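Local coordinates for resiniferatoxin-binding, phosphotriesterase-related protein (Rhodobacter sphaeroides 2.4.1, PDB 3K2G) that binds two zinc ions in a TIM barrel of the phosphotriesterase family and is probably a metal-dependent hydrolase, perhaps of phosphoric esters, at residues S149-A154 with A195-V200; G173-I178 with V200-P205; S191-A196 with V224-A229. One frame throughout, in Å; residues are numbered along the deposited sequence.

Interaction 1: residues S149-A154 with A195-V200; sequences SADDIA and AARAQV
Arg-197 and Asp-151 form a salt bridge at the edge of a helix-helix contact on the outside of the TIM barrel, where the start of helix 150-162 packs on the later part of helix 186-202. The segment axes come within 8.1 Å and run at 48° to each other, a close approach consistent with the facing Ala-154 and Ala-198. Ala-154 CB lies 4.1 Å from Arg-197 CB and 4.3 Å from Ala-198 CB, and the backbones are closest here. Further out, the arginine carries the contact. Its CG stands anti to the carbonyl carbon (chi1 -67°) and the chain runs extended to NE, which brings the guanidinium to the first turn of the other helix. There Ala-150 CB sits over one face of the group, 3.6 Å from NH1 of Arg-197. Asp-151 comes in at the guanidinium edge: NH1 of Arg-197 donates to OD1 of Asp-151 over 2.9 Å, reaching the oxygen from above the carboxylate plane, and the two planes are turned 39° apart. A capping box closes off the N terminus of helix 150-162. Ser-149, the N-cap, receives the N-H of Asp-152 on its OG, while OD2 of Asp-152 takes both the backbone N-H and the hydroxyl of Ser-149. On its other side, NE of Arg-197 is paired with Glu-227. The arginine thus lies between two carboxylates, which would stabilise its charge and hold the group; the bent approach to Asp-151, from out of the carboxylate plane at an exposed residue, suggests a modest bond added to close alanine packing.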
loop_
_atom_site.group_PDB
_atom_site.type_symbol
_atom_site.label_atom_id
_atom_site.label_comp_id
_atom_site.label_asym_id
_atom_site.label_seq_id
_atom_site.Cartn_x
_atom_site.Cartn_y
_atom_site.Cartn_z
ATOM N N SER B 149 -43.477 -18.741 0.427
ATOM C CA SER B 149 -42.394 -19.442 -0.254
ATOM C C SER B 149 -41.678 -18.395 -1.096
ATOM O O SER B 149 -42.134 -17.255 -1.189
ATOM C CB SER B 149 -42.942 -20.533 -1.175
ATOM O OG SER B 149 -43.621 -19.964 -2.285
ATOM N N ALA B 150 -40.565 -18.773 -1.713
ATOM C CA ALA B 150 -39.840 -17.830 -2.552
ATOM C C ALA B 150 -40.752 -17.377 -3.692
ATOM O O ALA B 150 -40.772 -16.200 -4.057
ATOM C CB ALA B 150 -38.573 -18.475 -3.106
ATOM N N ASP B 151 -41.525 -18.307 -4.243
ATOM C CA ASP B 151 -42.425 -17.955 -5.334
ATOM C C ASP B 151 -43.585 -17.074 -4.878
ATOM O O ASP B 151 -44.033 -16.201 -5.625
ATOM C CB ASP B 151 -42.953 -19.217 -6.030
ATOM C CG ASP B 151 -41.876 -19.932 -6.834
ATOM O OD1 ASP B 151 -41.102 -19.247 -7.538
ATOM O OD2 ASP B 151 -41.808 -21.178 -6.770
ATOM N N ASP B 152 -44.067 -17.284 -3.656
ATOM C CA ASP B 152 -45.167 -16.471 -3.137
ATOM C C ASP B 152 -44.678 -15.029 -2.986
ATOM O O ASP B 152 -45.415 -14.077 -3.237
ATOM C CB ASP B 152 -45.647 -17.004 -1.781
ATOM C CG ASP B 152 -46.179 -18.425 -1.863
ATOM O OD1 ASP B 152 -47.006 -18.704 -2.756
ATOM O OD2 ASP B 152 -45.776 -19.261 -1.027
ATOM N N ILE B 153 -43.424 -14.878 -2.578
ATOM C CA ILE B 153 -42.831 -13.556 -2.415
ATOM C C ILE B 153 -42.708 -12.902 -3.786
ATOM O O ILE B 153 -42.975 -11.710 -3.943
ATOM C CB ILE B 153 -41.441 -13.653 -1.750
ATOM C CG1 ILE B 153 -41.614 -14.077 -0.288
ATOM C CG2 ILE B 153 -40.709 -12.312 -1.844
ATOM C CD1 ILE B 153 -40.324 -14.341 0.446
ATOM N N ALA B 154 -42.307 -13.690 -4.779
ATOM C CA ALA B 154 -42.177 -13.176 -6.138
ATOM C C ALA B 154 -43.559 -12.733 -6.613
ATOM O O ALA B 154 -43.704 -11.674 -7.222
ATOM C CB ALA B 154 -41.618 -14.254 -7.060
ATOM N N ALA B 195 -37.136 -12.361 -4.829
ATOM C CA ALA B 195 -36.929 -11.056 -5.436
ATOM C C ALA B 195 -36.294 -11.209 -6.819
ATOM O O ALA B 195 -36.686 -10.528 -7.764
ATOM C CB ALA B 195 -36.043 -10.198 -4.541
ATOM N N ALA B 196 -35.316 -12.105 -6.938
ATOM C CA ALA B 196 -34.646 -12.322 -8.216
ATOM C C ALA B 196 -35.626 -12.900 -9.231
ATOM O O ALA B 196 -35.586 -12.548 -10.407
ATOM C CB ALA B 196 -33.459 -13.259 -8.040
ATOM N N ARG B 197 -36.505 -13.787 -8.780
ATOM C CA ARG B 197 -37.487 -14.369 -9.683
ATOM C C ARG B 197 -38.438 -13.270 -10.121
ATOM O O ARG B 197 -38.909 -13.255 -11.258
ATOM C CB ARG B 197 -38.238 -15.515 -8.997
ATOM C CG ARG B 197 -37.323 -16.696 -8.706
ATOM C CD ARG B 197 -38.026 -17.855 -8.011
ATOM N NE ARG B 197 -37.056 -18.848 -7.554
ATOM C CZ ARG B 197 -37.352 -19.888 -6.778
ATOM N NH1 ARG B 197 -38.599 -20.080 -6.371
ATOM N NH2 ARG B 197 -36.396 -20.729 -6.395
ATOM N N ALA B 198 -38.707 -12.329 -9.222
ATOM C CA ALA B 198 -39.591 -11.218 -9.549
ATOM C C ALA B 198 -38.879 -10.313 -10.542
ATOM O O ALA B 198 -39.518 -9.664 -11.371
ATOM C CB ALA B 198 -39.956 -10.434 -8.290
ATOM N N GLN B 199 -37.552 -10.270 -10.462
ATOM C CA GLN B 199 -36.782 -9.435 -11.375
ATOM C C GLN B 199 -36.944 -9.990 -12.790
ATOM O O GLN B 199 -37.126 -9.236 -13.748
ATOM C CB GLN B 199 -35.307 -9.424 -10.965
ATOM C CG GLN B 199 -34.470 -8.293 -11.564
ATOM C CD GLN B 199 -34.232 -8.450 -13.055
ATOM O OE1 GLN B 199 -33.823 -9.515 -13.518
ATOM N NE2 GLN B 199 -34.472 -7.377 -13.815
ATOM N N VAL B 200 -36.885 -11.311 -12.918
ATOM C CA VAL B 200 -37.035 -11.949 -14.224
ATOM C C VAL B 200 -38.453 -11.748 -14.763
ATOM O O VAL B 200 -38.645 -11.395 -15.929
ATOM C CB VAL B 200 -36.743 -13.470 -14.144
ATOM C CG1 VAL B 200 -36.992 -14.129 -15.504
ATOM C CG2 VAL B 200 -35.300 -13.701 -13.710
#

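Interaction 2: residues G173-I178 with V200-P205; sequences GLIGEI and VRTGLP. With ZN (zinc ion), chain I; ZN (zinc ion), chain J.
Ile-175 packs against Leu-204, Pro-205 and Thr-202, in the turn that leads from helix 186-202 to strand 206-208. Along its CB-CG1-CD1 branch each atom has a partner: CB of Ile-175 is 3.4 Å from the carbonyl O of Pro-205, CG1 lies 3.6 Å from that same oxygen and 4.0 Å from Leu-204 CB, and CD1 ends 3.6 Å from Thr-202 OG1. CG1 is anti to the carbonyl carbon (chi1 -62°) and chi2 is extended, which carries CD1 out to the last turn of the helix. The backbone of the same residue makes the polar link, N of Ile-175 donating to O of Pro-205 over 2.9 Å. Two residues before Ile-175, the carbonyl O of Gly-173 meets Leu-204 CD2 and Pro-205 CD, each at 3.6 Å. Thr-202 OG1 accepts the N-H of Leu-204 in an ST turn and is also bonded to the carbonyl of Ala-198, while Gly-203, with positive phi, turns the chain out of the helix. Two residues beyond Ile-175, Glu-177 OE2 binds the chain I zinc at 2.3 Å, its OE1 the chain J zinc at 2.4 Å, and a water bridges the metals. His-34, His-36 and Asp-304 also bind the first ion, His-209 and His-238 the second, where Tyr-136 also belongs to the site. A buried, largely aliphatic contact with one hydrogen bond joins strand start to loop, consistent with a firm base for the bridging carboxylate.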
loop_
_atom_site.group_PDB
_atom_site.type_symbol
_atom_site.label_atom_id
_atom_site.label_comp_id
_atom_site.label_asym_id
_atom_site.label_seq_id
_atom_site.Cartn_x
_atom_site.Cartn_y
_atom_site.Cartn_z
ATOM N N GLY B 173 -41.501 0.676 -8.917
ATOM C CA GLY B 173 -40.648 0.935 -10.064
ATOM C C GLY B 173 -39.293 0.288 -9.896
ATOM O O GLY B 173 -38.444 0.321 -10.783
ATOM N N LEU B 174 -39.098 -0.308 -8.731
ATOM C CA LEU B 174 -37.855 -0.983 -8.406
ATOM C C LEU B 174 -38.202 -2.076 -7.419
ATOM O O LEU B 174 -39.159 -1.960 -6.656
ATOM C CB LEU B 174 -36.854 0.004 -7.788
ATOM C CG LEU B 174 -35.915 -0.479 -6.675
ATOM C CD1 LEU B 174 -34.504 -0.036 -6.966
ATOM C CD2 LEU B 174 -36.376 0.073 -5.335
ATOM N N ILE B 175 -37.436 -3.152 -7.451
ATOM C CA ILE B 175 -37.660 -4.258 -6.543
ATOM C C ILE B 175 -36.674 -4.114 -5.412
ATOM O O ILE B 175 -35.509 -4.487 -5.569
ATOM C CB ILE B 175 -37.379 -5.617 -7.213
ATOM C CG1 ILE B 175 -38.335 -5.825 -8.385
ATOM C CG2 ILE B 175 -37.475 -6.731 -6.179
ATOM C CD1 ILE B 175 -38.258 -7.195 -9.026
ATOM N N GLY B 176 -37.067 -3.568 -4.271
ATOM C CA GLY B 176 -36.010 -3.531 -3.295
ATOM C C GLY B 176 -35.646 -2.748 -2.061
ATOM O O GLY B 176 -36.353 -1.918 -1.498
ATOM N N GLU B 177 -34.430 -3.139 -1.695
ATOM C CA GLU B 177 -33.649 -2.797 -0.537
ATOM C C GLU B 177 -33.989 -4.151 0.081
ATOM O O GLU B 177 -34.662 -4.239 1.108
ATOM C CB GLU B 177 -34.237 -1.652 0.290
ATOM C CG GLU B 177 -33.763 -1.637 1.762
ATOM C CD GLU B 177 -32.565 -0.734 2.051
ATOM O OE1 GLU B 177 -31.415 -1.227 2.061
ATOM O OE2 GLU B 177 -32.786 0.475 2.280
ATOM N N ILE B 178 -33.594 -5.217 -0.616
ATOM C CA ILE B 178 -33.850 -6.565 -0.128
ATOM C C ILE B 178 -32.817 -6.851 0.948
ATOM O O ILE B 178 -31.621 -6.691 0.722
ATOM C CB ILE B 178 -33.726 -7.635 -1.234
ATOM C CG1 ILE B 178 -34.640 -7.302 -2.420
ATOM C CG2 ILE B 178 -34.103 -9.001 -0.665
ATOM C CD1 ILE B 178 -36.126 -7.244 -2.080
ATOM N N VAL B 200 -36.885 -11.311 -12.918
ATOM C CA VAL B 200 -37.035 -11.949 -14.224
ATOM C C VAL B 200 -38.453 -11.748 -14.763
ATOM O O VAL B 200 -38.645 -11.395 -15.929
ATOM C CB VAL B 200 -36.743 -13.470 -14.144
ATOM C CG1 VAL B 200 -36.992 -14.129 -15.504
ATOM C CG2 VAL B 200 -35.300 -13.701 -13.710
ATOM N N ARG B 201 -39.445 -11.959 -13.906
ATOM C CA ARG B 201 -40.839 -11.822 -14.321
ATOM C C ARG B 201 -41.299 -10.397 -14.643
ATOM O O ARG B 201 -41.982 -10.187 -15.645
ATOM C CB ARG B 201 -41.752 -12.455 -13.263
ATOM C CG ARG B 201 -41.522 -13.955 -13.097
ATOM C CD ARG B 201 -42.143 -14.508 -11.815
ATOM N NE ARG B 201 -43.598 -14.364 -11.773
ATOM C CZ ARG B 201 -44.346 -14.683 -10.720
ATOM N NH1 ARG B 201 -43.774 -15.161 -9.621
ATOM N NH2 ARG B 201 -45.662 -14.517 -10.760
ATOM N N THR B 202 -40.909 -9.417 -13.829
ATOM C CA THR B 202 -41.325 -8.031 -14.057
ATOM C C THR B 202 -40.362 -7.204 -14.916
ATOM O O THR B 202 -40.764 -6.217 -15.534
ATOM C CB THR B 202 -41.523 -7.276 -12.718
ATOM O OG1 THR B 202 -40.262 -7.152 -12.044
ATOM C CG2 THR B 202 -42.496 -8.022 -11.829
ATOM N N GLY B 203 -39.094 -7.595 -14.945
ATOM C CA GLY B 203 -38.124 -6.853 -15.729
ATOM C C GLY B 203 -37.716 -5.551 -15.054
ATOM O O GLY B 203 -37.105 -4.675 -15.679
ATOM N N LEU B 204 -38.054 -5.421 -13.774
ATOM C CA LEU B 204 -37.707 -4.220 -13.008
ATOM C C LEU B 204 -36.334 -4.365 -12.364
ATOM O O LEU B 204 -35.857 -5.485 -12.143
ATOM C CB LEU B 204 -38.734 -3.970 -11.899
ATOM C CG LEU B 204 -40.108 -3.431 -12.290
ATOM C CD1 LEU B 204 -41.002 -3.330 -11.046
ATOM C CD2 LEU B 204 -39.942 -2.067 -12.952
ATOM N N PRO B 205 -35.677 -3.231 -12.053
ATOM C CA PRO B 205 -34.354 -3.259 -11.422
ATOM C C PRO B 205 -34.430 -3.943 -10.060
ATOM O O PRO B 205 -35.485 -3.963 -9.430
ATOM C CB PRO B 205 -34.001 -1.782 -11.287
ATOM C CG PRO B 205 -34.736 -1.147 -12.422
ATOM C CD PRO B 205 -36.067 -1.850 -12.380
HETATM ZN ZN ZN I . -31.576 2.187 3.105
HETATM ZN ZN ZN J . -29.943 -0.955 3.885
HETATM O O HOH W 1 -30.472 1.067 4.278
HETATM O O HOH W 2 -29.077 -0.245 6.017
#

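Interaction 3: residues S191-A196 with V224-A229; sequences SLRGAA and VEEEGA
Arg-193 spends its guanidinium on two neighbouring carboxylates where helix 217-226 ends. NH1 carries two bonds, one to OE2 of Glu-227 at 2.8 Å and one to OE2 of Glu-226 at 3.2 Å; NH2 of Arg-193 adds a second bond to that same Glu-226 oxygen, also 3.2 Å. Both nitrogens reach Glu-226 OE2 from one face of its carboxylate, which is turned 35° from the guanidinium. Glu-227 lies more steeply, its plane 69° away, and offers the anti lone pair of OE2, the one pointing away from OE1. Its chain bends at chi2 (-60°), bringing OE2 back over the aliphatic part of Arg-193, 3.6 Å from CD. NE of Arg-193 has a further partner, Glu-189, one turn earlier in its own helix. Beneath this network, Ala-196 CB is wedged 3.6 Å from Glu-227 CB and 3.9 Å from Ala-229 CB, and Leu-192 CD1 meets Val-224 CG2 on the side nearer the barrel. The backbone polar groups of the helix end are met locally, Gly-228 N by O of Glu-225 and Ala-229 N by O of Val-224. With Gly-228 at positive phi, these bonds make the Schellman motif that ends helix 217-226, seated here against the preceding outer helix of the TIM barrel.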
loop_
_atom_site.group_PDB
_atom_site.type_symbol
_atom_site.label_atom_id
_atom_site.label_comp_id
_atom_site.label_asym_id
_atom_site.label_seq_id
_atom_site.Cartn_x
_atom_site.Cartn_y
_atom_site.Cartn_z
ATOM N N SER B 191 -35.995 -14.862 0.622
ATOM C CA SER B 191 -36.463 -13.536 0.261
ATOM C C SER B 191 -35.765 -13.060 -1.012
ATOM O O SER B 191 -36.413 -12.586 -1.945
ATOM C CB SER B 191 -36.172 -12.558 1.402
ATOM O OG SER B 191 -36.426 -11.223 1.011
ATOM N N LEU B 192 -34.442 -13.192 -1.042
ATOM C CA LEU B 192 -33.656 -12.766 -2.195
ATOM C C LEU B 192 -33.970 -13.572 -3.451
ATOM O O LEU B 192 -33.986 -13.025 -4.552
ATOM C CB LEU B 192 -32.159 -12.857 -1.886
ATOM C CG LEU B 192 -31.236 -12.348 -3.003
ATOM C CD1 LEU B 192 -31.577 -10.901 -3.328
ATOM C CD2 LEU B 192 -29.782 -12.472 -2.580
ATOM N N ARG B 193 -34.207 -14.871 -3.289
ATOM C CA ARG B 193 -34.536 -15.724 -4.427
ATOM C C ARG B 193 -35.877 -15.298 -5.018
ATOM O O ARG B 193 -36.036 -15.239 -6.238
ATOM C CB ARG B 193 -34.592 -17.197 -4.004
ATOM C CG ARG B 193 -33.236 -17.800 -3.658
ATOM C CD ARG B 193 -33.345 -19.297 -3.390
ATOM N NE ARG B 193 -32.050 -19.921 -3.118
ATOM C CZ ARG B 193 -31.073 -20.056 -4.012
ATOM N NH1 ARG B 193 -31.231 -19.614 -5.250
ATOM N NH2 ARG B 193 -29.932 -20.633 -3.666
ATOM N N GLY B 194 -36.835 -14.988 -4.151
ATOM C CA GLY B 194 -38.139 -14.553 -4.622
ATOM C C GLY B 194 -38.020 -13.216 -5.334
ATOM O O GLY B 194 -38.707 -12.956 -6.326
ATOM N N ALA B 195 -37.136 -12.361 -4.829
ATOM C CA ALA B 195 -36.929 -11.056 -5.436
ATOM C C ALA B 195 -36.294 -11.209 -6.819
ATOM O O ALA B 195 -36.686 -10.528 -7.764
ATOM C CB ALA B 195 -36.043 -10.198 -4.541
ATOM N N ALA B 196 -35.316 -12.105 -6.938
ATOM C CA ALA B 196 -34.646 -12.322 -8.216
ATOM C C ALA B 196 -35.626 -12.900 -9.231
ATOM O O ALA B 196 -35.586 -12.548 -10.407
ATOM C CB ALA B 196 -33.459 -13.259 -8.040
ATOM N N VAL B 224 -28.412 -14.283 -7.351
ATOM C CA VAL B 224 -29.221 -13.549 -8.307
ATOM C C VAL B 224 -28.996 -14.127 -9.708
ATOM O O VAL B 224 -29.916 -14.216 -10.518
ATOM C CB VAL B 224 -28.860 -12.056 -8.292
ATOM C CG1 VAL B 224 -29.458 -11.356 -9.487
ATOM C CG2 VAL B 224 -29.373 -11.427 -7.014
ATOM N N GLU B 225 -27.763 -14.539 -9.973
ATOM C CA GLU B 225 -27.396 -15.100 -11.263
ATOM C C GLU B 225 -28.043 -16.460 -11.520
ATOM O O GLU B 225 -28.638 -16.677 -12.580
ATOM C CB GLU B 225 -25.872 -15.212 -11.339
ATOM C CG GLU B 225 -25.325 -15.679 -12.663
ATOM C CD GLU B 225 -23.816 -15.549 -12.726
ATOM O OE1 GLU B 225 -23.120 -16.229 -11.942
ATOM O OE2 GLU B 225 -23.328 -14.758 -13.556
ATOM N N GLU B 226 -27.944 -17.371 -10.554
ATOM C CA GLU B 226 -28.522 -18.698 -10.732
ATOM C C GLU B 226 -30.045 -18.688 -10.766
ATOM O O GLU B 226 -30.666 -19.691 -11.121
ATOM C CB GLU B 226 -28.022 -19.667 -9.650
ATOM C CG GLU B 226 -28.435 -19.347 -8.229
ATOM C CD GLU B 226 -27.851 -20.331 -7.226
ATOM O OE1 GLU B 226 -26.606 -20.418 -7.132
ATOM O OE2 GLU B 226 -28.632 -21.018 -6.535
ATOM N N GLU B 227 -30.649 -17.564 -10.393
ATOM C CA GLU B 227 -32.098 -17.456 -10.428
ATOM C C GLU B 227 -32.501 -16.852 -11.765
ATOM O O GLU B 227 -33.679 -16.606 -12.015
ATOM C CB GLU B 227 -32.623 -16.581 -9.286
ATOM C CG GLU B 227 -32.696 -17.269 -7.931
ATOM C CD GLU B 227 -33.607 -18.494 -7.919
ATOM O OE1 GLU B 227 -34.498 -18.598 -8.789
ATOM O OE2 GLU B 227 -33.439 -19.345 -7.023
ATOM N N GLY B 228 -31.508 -16.609 -12.616
ATOM C CA GLY B 228 -31.771 -16.051 -13.932
ATOM C C GLY B 228 -31.980 -14.550 -13.986
ATOM O O GLY B 228 -32.394 -14.014 -15.017
ATOM N N ALA B 229 -31.695 -13.855 -12.890
ATOM C CA ALA B 229 -31.874 -12.409 -12.867
ATOM C C ALA B 229 -30.738 -11.682 -13.590
ATOM O O ALA B 229 -29.652 -12.230 -13.785
ATOM C CB ALA B 229 -31.998 -11.922 -11.441
#

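Overall arrangement
Along the chain, helix 150-162 comes first, then strand 175-178, helix 186-202, strand 206-208 and helix 217-226. Interaction 1 closes the longest loop, from the start of helix 150-162 to helix 186-202, and spans the strand between them. Interaction 2 crosses it, joining that strand to the exit of the same helix within a beta-alpha-beta unit. Interaction 3 begins on the helix where interaction 1 ends, sharing Ala-195 and Ala-196, and crosses interaction 2 on its way to helix 217-226. Helix 186-202 is thus common to all three, bound to both neighbouring helices and the barrel strand. Bonds between contacts include Gln-199 NE2 with the carbonyl of Leu-204.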